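Local coordinates for protein yjcS (PDB 1Q8B) that is of unknown function but belongs to the antibiotic biosynthesis monooxygenase family of dimeric alpha-beta barrel proteins, and so may be an enzyme, at residues Lys33-Leu38 against Glu91-Glu96; Asn43-Cys48 against Lys82-Val87; Ser12-Thr17 against Glu73-His78. One frame throughout, in Å; residues are numbered along the deposited sequence.

Contact 1 of 3, residues Lys33-Leu38 against Glu91-Glu96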
ATOM      1  N   LYS A  33     -20.152  -1.867  -7.679  1.00 27.00           N
ATOM      2  CA  LYS A  33     -20.490  -1.732  -6.263  1.00 27.37           C
ATOM      3  C   LYS A  33     -19.231  -1.888  -5.426  1.00 26.82           C
ATOM      4  O   LYS A  33     -19.053  -1.202  -4.420  1.00 26.78           O
ATOM      5  CB  LYS A  33     -21.520  -2.780  -5.840  1.00 29.22           C
ATOM      6  CG  LYS A  33     -22.941  -2.429  -6.240  1.00 31.45           C
ATOM      7  CD  LYS A  33     -23.931  -3.470  -5.742  1.00 33.46           C
ATOM      8  CE  LYS A  33     -25.369  -3.027  -5.998  1.00 34.73           C
ATOM      9  NZ  LYS A  33     -25.641  -2.764  -7.442  1.00 35.82           N
ATOM     10  N   GLU A  34     -18.354  -2.794  -5.850  1.00 26.19           N
ATOM     11  CA  GLU A  34     -17.099  -3.025  -5.148  1.00 25.05           C
ATOM     12  C   GLU A  34     -16.223  -1.796  -5.279  1.00 24.07           C
ATOM     13  O   GLU A  34     -15.538  -1.406  -4.332  1.00 23.57           O
ATOM     14  CB  GLU A  34     -16.375  -4.248  -5.716  1.00 25.61           C
ATOM     15  CG  GLU A  34     -16.898  -5.550  -5.163  1.00 26.44           C
ATOM     16  CD  GLU A  34     -16.847  -5.578  -3.641  1.00 27.29           C
ATOM     17  OE1 GLU A  34     -15.731  -5.609  -3.078  1.00 26.76           O
ATOM     18  OE2 GLU A  34     -17.927  -5.556  -3.010  1.00 28.24           O
ATOM     19  N   PHE A  35     -16.247  -1.178  -6.456  1.00 23.44           N
ATOM     20  CA  PHE A  35     -15.452   0.020  -6.661  1.00 22.69           C
ATOM     21  C   PHE A  35     -16.026   1.214  -5.900  1.00 22.65           C
ATOM     22  O   PHE A  35     -15.286   2.103  -5.484  1.00 22.70           O
ATOM     23  CB  PHE A  35     -15.309   0.318  -8.155  1.00 22.03           C
ATOM     24  CG  PHE A  35     -14.186  -0.438  -8.802  1.00 21.18           C
ATOM     25  CD1 PHE A  35     -14.334  -1.774  -9.148  1.00 20.94           C
ATOM     26  CD2 PHE A  35     -12.948   0.160  -8.979  1.00 20.48           C
ATOM     27  CE1 PHE A  35     -13.268  -2.499  -9.649  1.00 20.93           C
ATOM     28  CE2 PHE A  35     -11.879  -0.556  -9.479  1.00 20.03           C
ATOM     29  CZ  PHE A  35     -12.037  -1.886  -9.812  1.00 20.63           C
ATOM     30  N   LYS A  36     -17.339   1.232  -5.697  1.00 22.29           N
ATOM     31  CA  LYS A  36     -17.938   2.326  -4.949  1.00 22.88           C
ATOM     32  C   LYS A  36     -17.586   2.192  -3.475  1.00 22.52           C
ATOM     33  O   LYS A  36     -17.348   3.187  -2.797  1.00 21.79           O
ATOM     34  CB  LYS A  36     -19.451   2.348  -5.152  1.00 24.21           C
ATOM     35  CG  LYS A  36     -19.836   2.861  -6.533  1.00 26.52           C
ATOM     36  CD  LYS A  36     -19.258   4.258  -6.753  1.00 28.32           C
ATOM     37  CE  LYS A  36     -19.311   4.700  -8.205  1.00 28.96           C
ATOM     38  NZ  LYS A  36     -18.673   6.043  -8.341  1.00 30.17           N
ATOM     39  N   LYS A  37     -17.535   0.961  -2.974  1.00 22.53           N
ATOM     40  CA  LYS A  37     -17.170   0.762  -1.578  1.00 22.91           C
ATOM     41  C   LYS A  37     -15.711   1.167  -1.414  1.00 22.24           C
ATOM     42  O   LYS A  37     -15.342   1.824  -0.433  1.00 22.58           O
ATOM     43  CB  LYS A  37     -17.360  -0.697  -1.167  1.00 24.86           C
ATOM     44  CG  LYS A  37     -18.812  -1.170  -1.223  1.00 28.38           C
ATOM     45  CD  LYS A  37     -19.043  -2.408  -0.364  1.00 30.89           C
ATOM     46  CE  LYS A  37     -18.096  -3.538  -0.741  1.00 32.90           C
ATOM     47  NZ  LYS A  37     -18.198  -4.696   0.201  1.00 35.69           N
ATOM     48  N   LEU A  38     -14.883   0.777  -2.382  1.00 21.23           N
ATOM     49  CA  LEU A  38     -13.463   1.124  -2.355  1.00 20.29           C
ATOM     50  C   LEU A  38     -13.312   2.639  -2.398  1.00 20.09           C
ATOM     51  O   LEU A  38     -12.521   3.209  -1.651  1.00 19.32           O
ATOM     52  CB  LEU A  38     -12.730   0.510  -3.549  1.00 19.93           C
ATOM     53  CG  LEU A  38     -11.268   0.942  -3.703  1.00 19.89           C
ATOM     54  CD1 LEU A  38     -10.457   0.484  -2.496  1.00 19.13           C
ATOM     55  CD2 LEU A  38     -10.702   0.359  -4.986  1.00 19.55           C
ATOM     56  N   GLU A  91      -9.336  -9.984  -8.197  1.00 25.18           N
ATOM     57  CA  GLU A  91      -8.831 -10.053  -9.563  1.00 25.42           C
ATOM     58  C   GLU A  91      -9.895  -9.669 -10.581  1.00 24.62           C
ATOM     59  O   GLU A  91     -10.121 -10.390 -11.551  1.00 24.73           O
ATOM     60  CB  GLU A  91      -8.348 -11.469  -9.860  1.00 27.10           C
ATOM     61  CG  GLU A  91      -7.337 -11.995  -8.871  1.00 30.39           C
ATOM     62  CD  GLU A  91      -7.141 -13.493  -8.994  1.00 32.48           C
ATOM     63  OE1 GLU A  91      -6.298 -14.042  -8.253  1.00 34.26           O
ATOM     64  OE2 GLU A  91      -7.831 -14.125  -9.828  1.00 34.25           O
ATOM     65  N   LEU A  92     -10.537  -8.529 -10.369  1.00 23.56           N
ATOM     66  CA  LEU A  92     -11.588  -8.071 -11.267  1.00 23.05           C
ATOM     67  C   LEU A  92     -11.042  -7.274 -12.440  1.00 22.78           C
ATOM     68  O   LEU A  92     -11.653  -7.233 -13.508  1.00 22.93           O
ATOM     69  CB  LEU A  92     -12.577  -7.201 -10.495  1.00 22.68           C
ATOM     70  CG  LEU A  92     -13.248  -7.858  -9.287  1.00 23.02           C
ATOM     71  CD1 LEU A  92     -13.954  -6.797  -8.442  1.00 22.42           C
ATOM     72  CD2 LEU A  92     -14.217  -8.933  -9.777  1.00 22.88           C
ATOM     73  N   THR A  93      -9.883  -6.654 -12.240  1.00 22.32           N
ATOM     74  CA  THR A  93      -9.277  -5.815 -13.270  1.00 22.00           C
ATOM     75  C   THR A  93      -7.752  -5.896 -13.333  1.00 22.01           C
ATOM     76  O   THR A  93      -7.105  -6.593 -12.556  1.00 22.01           O
ATOM     77  CB  THR A  93      -9.591  -4.319 -13.007  1.00 21.97           C
ATOM     78  OG1 THR A  93      -9.047  -3.946 -11.730  1.00 21.74           O
ATOM     79  CG2 THR A  93     -11.090  -4.057 -12.998  1.00 21.17           C
ATOM     80  N   GLU A  94      -7.211  -5.155 -14.291  1.00 21.90           N
ATOM     81  CA  GLU A  94      -5.779  -4.986 -14.486  1.00 21.85           C
ATOM     82  C   GLU A  94      -5.714  -3.607 -15.137  1.00 21.79           C
ATOM     83  O   GLU A  94      -6.666  -3.196 -15.807  1.00 20.94           O
ATOM     84  CB  GLU A  94      -5.172  -6.077 -15.392  1.00 21.84           C
ATOM     85  CG  GLU A  94      -5.726  -6.198 -16.788  1.00 22.23           C
ATOM     86  CD  GLU A  94      -5.042  -7.303 -17.575  1.00 22.51           C
ATOM     87  OE1 GLU A  94      -4.659  -8.325 -16.967  1.00 24.25           O
ATOM     88  OE2 GLU A  94      -4.897  -7.166 -18.804  1.00 22.32           O
ATOM     89  N   VAL A  95      -4.632  -2.872 -14.905  1.00 21.57           N
ATOM     90  CA  VAL A  95      -4.493  -1.538 -15.483  1.00 21.55           C
ATOM     91  C   VAL A  95      -4.095  -1.628 -16.951  1.00 22.10           C
ATOM     92  O   VAL A  95      -3.127  -2.302 -17.297  1.00 22.11           O
ATOM     93  CB  VAL A  95      -3.429  -0.708 -14.723  1.00 21.37           C
ATOM     94  CG1 VAL A  95      -3.256   0.653 -15.378  1.00 20.97           C
ATOM     95  CG2 VAL A  95      -3.842  -0.544 -13.278  1.00 20.94           C
ATOM     96  N   GLU A  96      -4.855  -0.959 -17.812  1.00 22.72           N
ATOM     97  CA  GLU A  96      -4.574  -0.957 -19.241  1.00 24.08           C
ATOM     98  C   GLU A  96      -3.598   0.182 -19.528  1.00 24.09           C
ATOM     99  O   GLU A  96      -2.610   0.004 -20.238  1.00 24.13           O
ATOM    100  CB  GLU A  96      -5.863  -0.772 -20.043  1.00 25.83           C
ATOM    101  CG  GLU A  96      -5.702  -1.109 -21.511  1.00 29.32           C
ATOM    102  CD  GLU A  96      -7.013  -1.073 -22.264  1.00 31.68           C
ATOM    103  OE1 GLU A  96      -7.521   0.038 -22.538  1.00 33.40           O
ATOM    104  OE2 GLU A  96      -7.540  -2.163 -22.577  1.00 33.51           O
TER

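Contact 2 of 3, residues Asn43-Cys48 against Lys82-Val87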
ATOM      1  N   ASN A  43     -11.362   7.557   0.049  1.00 22.32           N
ATOM      2  CA  ASN A  43     -11.514   9.002   0.204  1.00 22.26           C
ATOM      3  C   ASN A  43     -11.306   9.399   1.662  1.00 22.40           C
ATOM      4  O   ASN A  43     -11.097  10.566   1.974  1.00 22.48           O
ATOM      5  CB  ASN A  43     -12.892   9.475  -0.265  1.00 21.37           C
ATOM      6  CG  ASN A  43     -12.921   9.798  -1.750  1.00 21.38           C
ATOM      7  OD1 ASN A  43     -13.431   9.023  -2.557  1.00 21.94           O
ATOM      8  ND2 ASN A  43     -12.357  10.942  -2.118  1.00 20.08           N
ATOM      9  N   LYS A  44     -11.360   8.416   2.551  1.00 23.43           N
ATOM     10  CA  LYS A  44     -11.155   8.663   3.973  1.00 24.61           C
ATOM     11  C   LYS A  44      -9.677   8.551   4.339  1.00 24.75           C
ATOM     12  O   LYS A  44      -9.285   8.935   5.441  1.00 25.18           O
ATOM     13  CB  LYS A  44     -11.944   7.666   4.820  1.00 25.51           C
ATOM     14  CG  LYS A  44     -13.452   7.748   4.691  1.00 27.07           C
ATOM     15  CD  LYS A  44     -14.079   6.607   5.479  1.00 28.54           C
ATOM     16  CE  LYS A  44     -15.577   6.521   5.299  1.00 29.66           C
ATOM     17  NZ  LYS A  44     -16.102   5.289   5.965  1.00 31.24           N
ATOM     18  N   GLU A  45      -8.862   8.004   3.436  1.00 24.43           N
ATOM     19  CA  GLU A  45      -7.434   7.879   3.708  1.00 24.41           C
ATOM     20  C   GLU A  45      -6.896   9.290   3.846  1.00 25.29           C
ATOM     21  O   GLU A  45      -7.292  10.191   3.102  1.00 24.85           O
ATOM     22  CB  GLU A  45      -6.704   7.175   2.567  1.00 23.59           C
ATOM     23  CG  GLU A  45      -7.197   5.772   2.272  1.00 23.12           C
ATOM     24  CD  GLU A  45      -6.420   5.110   1.142  1.00 22.48           C
ATOM     25  OE1 GLU A  45      -6.906   4.091   0.603  1.00 22.22           O
ATOM     26  OE2 GLU A  45      -5.325   5.607   0.799  1.00 21.74           O
ATOM     27  N   GLU A  46      -5.995   9.477   4.801  1.00 25.89           N
ATOM     28  CA  GLU A  46      -5.414  10.782   5.059  1.00 26.98           C
ATOM     29  C   GLU A  46      -4.778  11.444   3.838  1.00 26.24           C
ATOM     30  O   GLU A  46      -5.015  12.624   3.574  1.00 25.77           O
ATOM     31  CB  GLU A  46      -4.380  10.664   6.174  1.00 29.79           C
ATOM     32  CG  GLU A  46      -4.507  11.758   7.205  1.00 34.97           C
ATOM     33  CD  GLU A  46      -5.915  11.836   7.765  1.00 38.28           C
ATOM     34  OE1 GLU A  46      -6.401  10.803   8.279  1.00 40.64           O
ATOM     35  OE2 GLU A  46      -6.539  12.921   7.690  1.00 40.19           O
ATOM     36  N   GLY A  47      -3.977  10.682   3.096  1.00 25.24           N
ATOM     37  CA  GLY A  47      -3.299  11.226   1.931  1.00 24.53           C
ATOM     38  C   GLY A  47      -4.101  11.374   0.649  1.00 24.23           C
ATOM     39  O   GLY A  47      -3.576  11.849  -0.355  1.00 24.46           O
ATOM     40  N   CYS A  48      -5.370  10.984   0.666  1.00 23.72           N
ATOM     41  CA  CYS A  48      -6.207  11.082  -0.528  1.00 23.06           C
ATOM     42  C   CYS A  48      -6.968  12.403  -0.655  1.00 22.42           C
ATOM     43  O   CYS A  48      -7.797  12.731   0.188  1.00 22.57           O
ATOM     44  CB  CYS A  48      -7.212   9.928  -0.552  1.00 22.95           C
ATOM     45  SG  CYS A  48      -8.257   9.890  -2.026  1.00 22.84           S
ATOM     46  N   LYS A  82      -6.223  -2.455   3.827  1.00 22.92           N
ATOM     47  CA  LYS A  82      -6.979  -3.684   3.644  1.00 23.54           C
ATOM     48  C   LYS A  82      -8.149  -3.514   2.677  1.00 23.17           C
ATOM     49  O   LYS A  82      -8.468  -4.437   1.933  1.00 23.45           O
ATOM     50  CB  LYS A  82      -7.511  -4.197   4.983  1.00 25.52           C
ATOM     51  CG  LYS A  82      -8.373  -5.440   4.827  1.00 27.62           C
ATOM     52  CD  LYS A  82      -9.087  -5.839   6.108  1.00 29.43           C
ATOM     53  CE  LYS A  82      -9.914  -7.098   5.873  1.00 29.84           C
ATOM     54  NZ  LYS A  82      -9.029  -8.206   5.383  1.00 31.55           N
ATOM     55  N   HIS A  83      -8.795  -2.348   2.687  1.00 22.89           N
ATOM     56  CA  HIS A  83      -9.927  -2.132   1.786  1.00 22.24           C
ATOM     57  C   HIS A  83      -9.479  -2.151   0.331  1.00 21.97           C
ATOM     58  O   HIS A  83     -10.246  -2.513  -0.562  1.00 22.48           O
ATOM     59  CB  HIS A  83     -10.679  -0.821   2.106  1.00 21.95           C
ATOM     60  CG  HIS A  83      -9.821   0.409   2.112  1.00 22.27           C
ATOM     61  ND1 HIS A  83      -9.549   1.119   3.263  1.00 21.26           N
ATOM     62  CD2 HIS A  83      -9.212   1.081   1.106  1.00 22.11           C
ATOM     63  CE1 HIS A  83      -8.811   2.174   2.966  1.00 21.34           C
ATOM     64  NE2 HIS A  83      -8.593   2.173   1.663  1.00 21.57           N
ATOM     65  N   THR A  84      -8.228  -1.780   0.095  1.00 21.41           N
ATOM     66  CA  THR A  84      -7.689  -1.793  -1.253  1.00 20.67           C
ATOM     67  C   THR A  84      -7.344  -3.230  -1.630  1.00 21.07           C
ATOM     68  O   THR A  84      -7.754  -3.720  -2.679  1.00 21.30           O
ATOM     69  CB  THR A  84      -6.428  -0.937  -1.349  1.00 19.83           C
ATOM     70  OG1 THR A  84      -6.740   0.408  -0.972  1.00 19.73           O
ATOM     71  CG2 THR A  84      -5.891  -0.944  -2.764  1.00 19.63           C
ATOM     72  N   ILE A  85      -6.606  -3.913  -0.761  1.00 21.71           N
ATOM     73  CA  ILE A  85      -6.207  -5.295  -1.017  1.00 22.17           C
ATOM     74  C   ILE A  85      -7.413  -6.225  -1.185  1.00 22.80           C
ATOM     75  O   ILE A  85      -7.362  -7.182  -1.962  1.00 23.18           O
ATOM     76  CB  ILE A  85      -5.295  -5.815   0.116  1.00 21.82           C
ATOM     77  CG1 ILE A  85      -3.995  -5.010   0.134  1.00 21.84           C
ATOM     78  CG2 ILE A  85      -4.994  -7.289  -0.084  1.00 22.15           C
ATOM     79  CD1 ILE A  85      -3.129  -5.261   1.353  1.00 21.99           C
ATOM     80  N   ASP A  86      -8.499  -5.945  -0.468  1.00 23.30           N
ATOM     81  CA  ASP A  86      -9.707  -6.761  -0.572  1.00 24.13           C
ATOM     82  C   ASP A  86     -10.237  -6.798  -2.010  1.00 24.38           C
ATOM     83  O   ASP A  86     -10.630  -7.849  -2.509  1.00 24.64           O
ATOM     84  CB  ASP A  86     -10.793  -6.219   0.360  1.00 25.59           C
ATOM     85  CG  ASP A  86     -10.605  -6.658   1.803  1.00 26.93           C
ATOM     86  OD1 ASP A  86     -11.306  -6.111   2.685  1.00 27.04           O
ATOM     87  OD2 ASP A  86      -9.767  -7.557   2.051  1.00 28.27           O
ATOM     88  N   VAL A  87     -10.255  -5.647  -2.671  1.00 24.53           N
ATOM     89  CA  VAL A  87     -10.730  -5.573  -4.052  1.00 24.83           C
ATOM     90  C   VAL A  87      -9.710  -6.246  -4.973  1.00 25.65           C
ATOM     91  O   VAL A  87     -10.060  -6.948  -5.921  1.00 25.03           O
ATOM     92  CB  VAL A  87     -10.913  -4.100  -4.495  1.00 24.40           C
ATOM     93  CG1 VAL A  87     -11.357  -4.036  -5.954  1.00 24.22           C
ATOM     94  CG2 VAL A  87     -11.928  -3.416  -3.602  1.00 24.02           C
TER

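Contact 3 of 3, residues Ser12-Thr17 against Glu73-His78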
ATOM      1  N   SER A  12       1.660  21.365  -3.786  1.00 35.10           N
ATOM      2  CA  SER A  12       1.942  20.237  -4.727  1.00 34.40           C
ATOM      3  C   SER A  12       0.984  19.061  -4.530  1.00 33.46           C
ATOM      4  O   SER A  12       0.603  18.743  -3.405  1.00 33.95           O
ATOM      5  CB  SER A  12       3.375  19.749  -4.539  1.00 34.23           C
ATOM      6  OG  SER A  12       3.655  18.697  -5.443  1.00 35.35           O
HETATM    7  N   MSE A  13       0.598  18.421  -5.633  1.00 32.31           N
HETATM    8  CA  MSE A  13      -0.315  17.276  -5.596  1.00 30.76           C
HETATM    9  C   MSE A  13       0.087  16.240  -6.641  1.00 28.34           C
HETATM   10  O   MSE A  13       0.669  16.575  -7.678  1.00 27.59           O
HETATM   11  CB  MSE A  13      -1.754  17.719  -5.876  1.00 33.25           C
HETATM   12  CG  MSE A  13      -2.290  18.768  -4.922  1.00 37.11           C
HETATM   13 SE   MSE A  13      -4.017  19.460  -5.500  1.00 42.85          SE
HETATM   14  CE  MSE A  13      -3.399  20.648  -6.906  1.00 39.87           C
ATOM     15  N   HIS A  14      -0.232  14.979  -6.366  1.00 25.54           N
ATOM     16  CA  HIS A  14       0.091  13.898  -7.278  1.00 23.11           C
ATOM     17  C   HIS A  14      -1.188  13.422  -7.941  1.00 22.26           C
ATOM     18  O   HIS A  14      -2.052  12.823  -7.291  1.00 20.86           O
ATOM     19  CB  HIS A  14       0.749  12.742  -6.529  1.00 22.65           C
ATOM     20  CG  HIS A  14       1.349  11.708  -7.428  1.00 22.73           C
ATOM     21  ND1 HIS A  14       0.818  10.444  -7.572  1.00 23.40           N
ATOM     22  CD2 HIS A  14       2.440  11.750  -8.231  1.00 22.86           C
ATOM     23  CE1 HIS A  14       1.557   9.750  -8.420  1.00 23.12           C
ATOM     24  NE2 HIS A  14       2.548  10.520  -8.834  1.00 23.22           N
ATOM     25  N   TYR A  15      -1.295  13.702  -9.239  1.00 21.33           N
ATOM     26  CA  TYR A  15      -2.457  13.333 -10.045  1.00 20.64           C
ATOM     27  C   TYR A  15      -2.308  12.015 -10.793  1.00 19.67           C
ATOM     28  O   TYR A  15      -1.256  11.723 -11.372  1.00 19.31           O
ATOM     29  CB  TYR A  15      -2.748  14.403 -11.101  1.00 20.89           C
ATOM     30  CG  TYR A  15      -3.538  15.603 -10.639  1.00 20.47           C
ATOM     31  CD1 TYR A  15      -2.926  16.640  -9.940  1.00 20.17           C
ATOM     32  CD2 TYR A  15      -4.890  15.733 -10.973  1.00 19.98           C
ATOM     33  CE1 TYR A  15      -3.639  17.785  -9.594  1.00 20.42           C
ATOM     34  CE2 TYR A  15      -5.612  16.869 -10.631  1.00 19.55           C
ATOM     35  CZ  TYR A  15      -4.983  17.890  -9.946  1.00 19.93           C
ATOM     36  OH  TYR A  15      -5.694  19.018  -9.617  1.00 20.08           O
ATOM     37  N   ILE A  16      -3.383  11.238 -10.808  1.00 18.42           N
ATOM     38  CA  ILE A  16      -3.380   9.981 -11.531  1.00 17.65           C
ATOM     39  C   ILE A  16      -4.698   9.748 -12.250  1.00 17.17           C
ATOM     40  O   ILE A  16      -5.769   9.910 -11.668  1.00 16.94           O
ATOM     41  CB  ILE A  16      -3.143   8.766 -10.605  1.00 17.94           C
ATOM     42  CG1 ILE A  16      -1.720   8.791 -10.042  1.00 18.33           C
ATOM     43  CG2 ILE A  16      -3.355   7.471 -11.397  1.00 18.23           C
ATOM     44  CD1 ILE A  16      -1.392   7.594  -9.169  1.00 18.04           C
ATOM     45  N   THR A  17      -4.604   9.395 -13.529  1.00 16.84           N
ATOM     46  CA  THR A  17      -5.778   9.053 -14.322  1.00 16.56           C
ATOM     47  C   THR A  17      -5.438   7.674 -14.850  1.00 16.18           C
ATOM     48  O   THR A  17      -4.379   7.475 -15.446  1.00 15.55           O
ATOM     49  CB  THR A  17      -6.004  10.004 -15.509  1.00 17.12           C
ATOM     50  OG1 THR A  17      -6.310  11.306 -15.013  1.00 16.36           O
ATOM     51  CG2 THR A  17      -7.176   9.520 -16.371  1.00 16.27           C
ATOM     52  N   GLU A  73       3.909   8.859  -1.950  1.00 28.11           N
ATOM     53  CA  GLU A  73       3.858   7.860  -0.883  1.00 28.54           C
ATOM     54  C   GLU A  73       2.417   7.520  -0.534  1.00 27.00           C
ATOM     55  O   GLU A  73       2.118   6.379  -0.183  1.00 27.36           O
ATOM     56  CB  GLU A  73       4.575   8.340   0.387  1.00 30.88           C
ATOM     57  CG  GLU A  73       5.984   8.840   0.168  1.00 35.15           C
ATOM     58  CD  GLU A  73       6.015  10.323  -0.145  1.00 37.91           C
ATOM     59  OE1 GLU A  73       5.639  11.121   0.748  1.00 39.54           O
ATOM     60  OE2 GLU A  73       6.407  10.690  -1.277  1.00 39.12           O
ATOM     61  N   ALA A  74       1.526   8.507  -0.627  1.00 24.73           N
ATOM     62  CA  ALA A  74       0.119   8.279  -0.317  1.00 23.52           C
ATOM     63  C   ALA A  74      -0.445   7.169  -1.208  1.00 22.35           C
ATOM     64  O   ALA A  74      -1.274   6.372  -0.772  1.00 22.05           O
ATOM     65  CB  ALA A  74      -0.680   9.568  -0.501  1.00 22.88           C
ATOM     66  N   VAL A  75       0.013   7.122  -2.454  1.00 21.86           N
ATOM     67  CA  VAL A  75      -0.434   6.102  -3.403  1.00 21.67           C
ATOM     68  C   VAL A  75       0.019   4.725  -2.925  1.00 21.59           C
ATOM     69  O   VAL A  75      -0.751   3.768  -2.942  1.00 21.18           O
ATOM     70  CB  VAL A  75       0.148   6.343  -4.825  1.00 21.63           C
ATOM     71  CG1 VAL A  75      -0.299   5.236  -5.767  1.00 21.92           C
ATOM     72  CG2 VAL A  75      -0.306   7.687  -5.354  1.00 21.26           C
ATOM     73  N   LYS A  76       1.277   4.629  -2.505  1.00 21.80           N
ATOM     74  CA  LYS A  76       1.820   3.373  -2.014  1.00 21.91           C
ATOM     75  C   LYS A  76       1.114   2.954  -0.727  1.00 20.89           C
ATOM     76  O   LYS A  76       0.779   1.783  -0.556  1.00 20.54           O
ATOM     77  CB  LYS A  76       3.331   3.509  -1.803  1.00 23.58           C
ATOM     78  CG  LYS A  76       4.082   3.556  -3.130  1.00 27.23           C
ATOM     79  CD  LYS A  76       5.553   3.898  -2.988  1.00 29.41           C
ATOM     80  CE  LYS A  76       6.227   3.858  -4.353  1.00 31.20           C
ATOM     81  NZ  LYS A  76       7.624   4.376  -4.318  1.00 33.79           N
ATOM     82  N   ILE A  77       0.879   3.912   0.169  1.00 20.22           N
ATOM     83  CA  ILE A  77       0.177   3.630   1.425  1.00 20.00           C
ATOM     84  C   ILE A  77      -1.213   3.085   1.097  1.00 19.73           C
ATOM     85  O   ILE A  77      -1.700   2.154   1.742  1.00 19.28           O
ATOM     86  CB  ILE A  77       0.047   4.905   2.294  1.00 19.88           C
ATOM     87  CG1 ILE A  77       1.390   5.217   2.955  1.00 20.62           C
ATOM     88  CG2 ILE A  77      -1.022   4.716   3.354  1.00 20.05           C
ATOM     89  CD1 ILE A  77       1.429   6.533   3.684  1.00 20.50           C
ATOM     90  N   HIS A  78      -1.837   3.677   0.084  1.00 19.00           N
ATOM     91  CA  HIS A  78      -3.153   3.258  -0.379  1.00 18.61           C
ATOM     92  C   HIS A  78      -3.199   1.757  -0.672  1.00 18.91           C
ATOM     93  O   HIS A  78      -4.168   1.081  -0.322  1.00 18.82           O
ATOM     94  CB  HIS A  78      -3.514   4.035  -1.650  1.00 18.53           C
ATOM     95  CG  HIS A  78      -4.673   3.467  -2.415  1.00 17.38           C
ATOM     96  ND1 HIS A  78      -5.933   3.327  -1.874  1.00 17.52           N
ATOM     97  CD2 HIS A  78      -4.766   3.039  -3.696  1.00 16.90           C
ATOM     98  CE1 HIS A  78      -6.752   2.838  -2.788  1.00 16.90           C
ATOM     99  NE2 HIS A  78      -6.069   2.654  -3.904  1.00 16.93           N
TER

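Contact 1 of 3, residues Lys33-Leu38 against Glu91-Glu96
Phe-35 and Thr-93 join helix 28-42 to strand 93-103, outermost in the sheet of this chain, in a ferredoxin-like fold where the helix lies over one face of the four-stranded antiparallel sheet. The backbones stay far apart: the closest CA atoms, those of Glu-34 and Leu-92, are 9.7 Å from each other. Two side-chain contacts bridge the distance. Phe-35 and Thr-93 reach out from opposite directions, and the ring atom Phe-35 CZ meets the methyl Thr-93 CG2 at 4.0 Å, with Thr-93 OG1 at 4.1 Å from the same CZ. The methyl approaches the ring obliquely. With chi1 of 61°, Thr-93 places OG1 between its backbone N and carbonyl carbon and CG2 beside the N, so both branches can meet the ring end. Glu-34 CB lies 4.4 Å from Leu-92 CD1, contributing its aliphatic base alone. The carboxylate is engaged by other groups: OE2 pairs with Lys-37 NZ at 3.3 Å within the helix, and OE1 is hydrogen-bonded to Gln-90. Leu-20 of strand 13-22 touches both Phe-35 and Thr-93. The chemistry is dispersive between the segments, with the charged end of Glu-34 held along the helix and at the preceding Gln-90.

Contact 2 of 3, residues Asn43-Cys48 against Lys82-Val87
Glu-45 and His-83 mark the closest approach of the two backbones, their CA atoms 10.5 Å apart, so the connection depends on long side chains. Residues 43-48 form an irregular link that ends in a type I beta turn from Glu-45 to Cys-48, with Cys-48 N bonded to Glu-45 O at 3.2 Å. Residues 82-87 are helical, as Asp-86 N to Lys-82 O at 2.8 Å attests.

One hydrogen bond spans the gap: His-83 NE2 donates to Glu-45 OE1 at 2.8 Å, nearly straight at 167°. The oxygen sits at the edge of the imidazole, close to the ring plane, whereas the nitrogen meets OE1 on the anti side of the carboxylate and somewhat out of its plane. The two flat groups are not coplanar, their planes standing 37° apart. Glu-45 runs extended beyond CG, which carries its carboxylate out to the ring. His-83 takes the chi1 of 55° that sets its ring between backbone N and carbonyl carbon, directed at the glutamate. OE1 is gripped twice, since His-78 ND1 also bonds to it; two imidazoles on one oxygen should restrict the rotation of the carboxylate. Thr-84 OG1 comes no nearer than 4.0 Å to Glu-45 OE1, too far for a bond. The hydroxyl instead pairs with the backbone oxygen of His-78.

Around the buried Glu-45 and the partly exposed His-83, Leu-38, Glu-41 and Thr-42 of helix 28-42 pack on the imidazole residue, while Trp-69 of strand 62-69 touches Glu-45. At the start of helix 82-88, Lys-82 N bonds to Glu-94 of the second subunit, which puts the dimer interface close to this junction of helices, link and sheet.

Contact 3 of 3, residues Ser12-Thr17 against Glu73-His78
Val-75 of helix 72-78 projects one methyl, CG2, between His-14 and Ile-16 of strand 13-22, and these three residues make the whole contact. His-14 and Val-75 have the nearest CA atoms across the segments, at 8.7 Å. His-14 and Ile-16 are two residues apart on an extended strand, so both point at the helix.

The rotamers bring the groups together. In Val-75, chi1 of 178° sets CG1 opposite the backbone N and leaves CG2 beside that N, on the side of the histidine. His-14 has its ring swung away from its own N, at chi1 of -169°, and crosses the valine side chain at about a right angle. Val-75 CG2 lies 3.7 Å from His-14 ND1 and 4.1 Å from His-14 CE1, approaching the ring obliquely. Ile-16 brings up the end of its longer branch and meets the valine tip to tip: Ile-16 CD1 is 4.0 Å from Val-75 CG2 and 4.3 Å from Val-75 CG1. The methyl pair is purely apolar. The histidine side is less simple, because ND1 is buried against a methyl and has no polar partner in the model.

Trp-69 of strand 62-69 also touches Val-75, and Lys-100 of strand 93-103 touches both His-14 and Ile-16. On another flank of the helix, Glu-73 and Ile-77 pack on Leu-98 and Val-95 of the second subunit, respectively. A short helix resting through one valine on a histidine and an isoleucine of an inner strand, with Glu-73 and Ile-77 against the second subunit, is consistent with the dimeric alpha-beta barrel arrangement of the ABM family.

Overall arrangement
Contacts 1 and 3 set helices on the antiparallel sheet, while contact 2 ties the loop after helix 28-42 to helix 82-88. Contacts 2 and 3 are buried; contact 1 is partly buried, with its charged groups turned to other partners. Contacts 1 and 3 are largely van der Waals packings that reach neighbouring strands, 93-103 and 13-22, on opposite sides of the chain's centre, their centres about 17 Å apart. Contact 2 is polar and lies about 12 Å, centre to centre, from each of them. It touches contact 1 through Leu-38, which packs on helix 82-88, and contact 3 through polar bonds of His-78. Residues 91-96 of the second subunit reach helices 72-78 and 82-88.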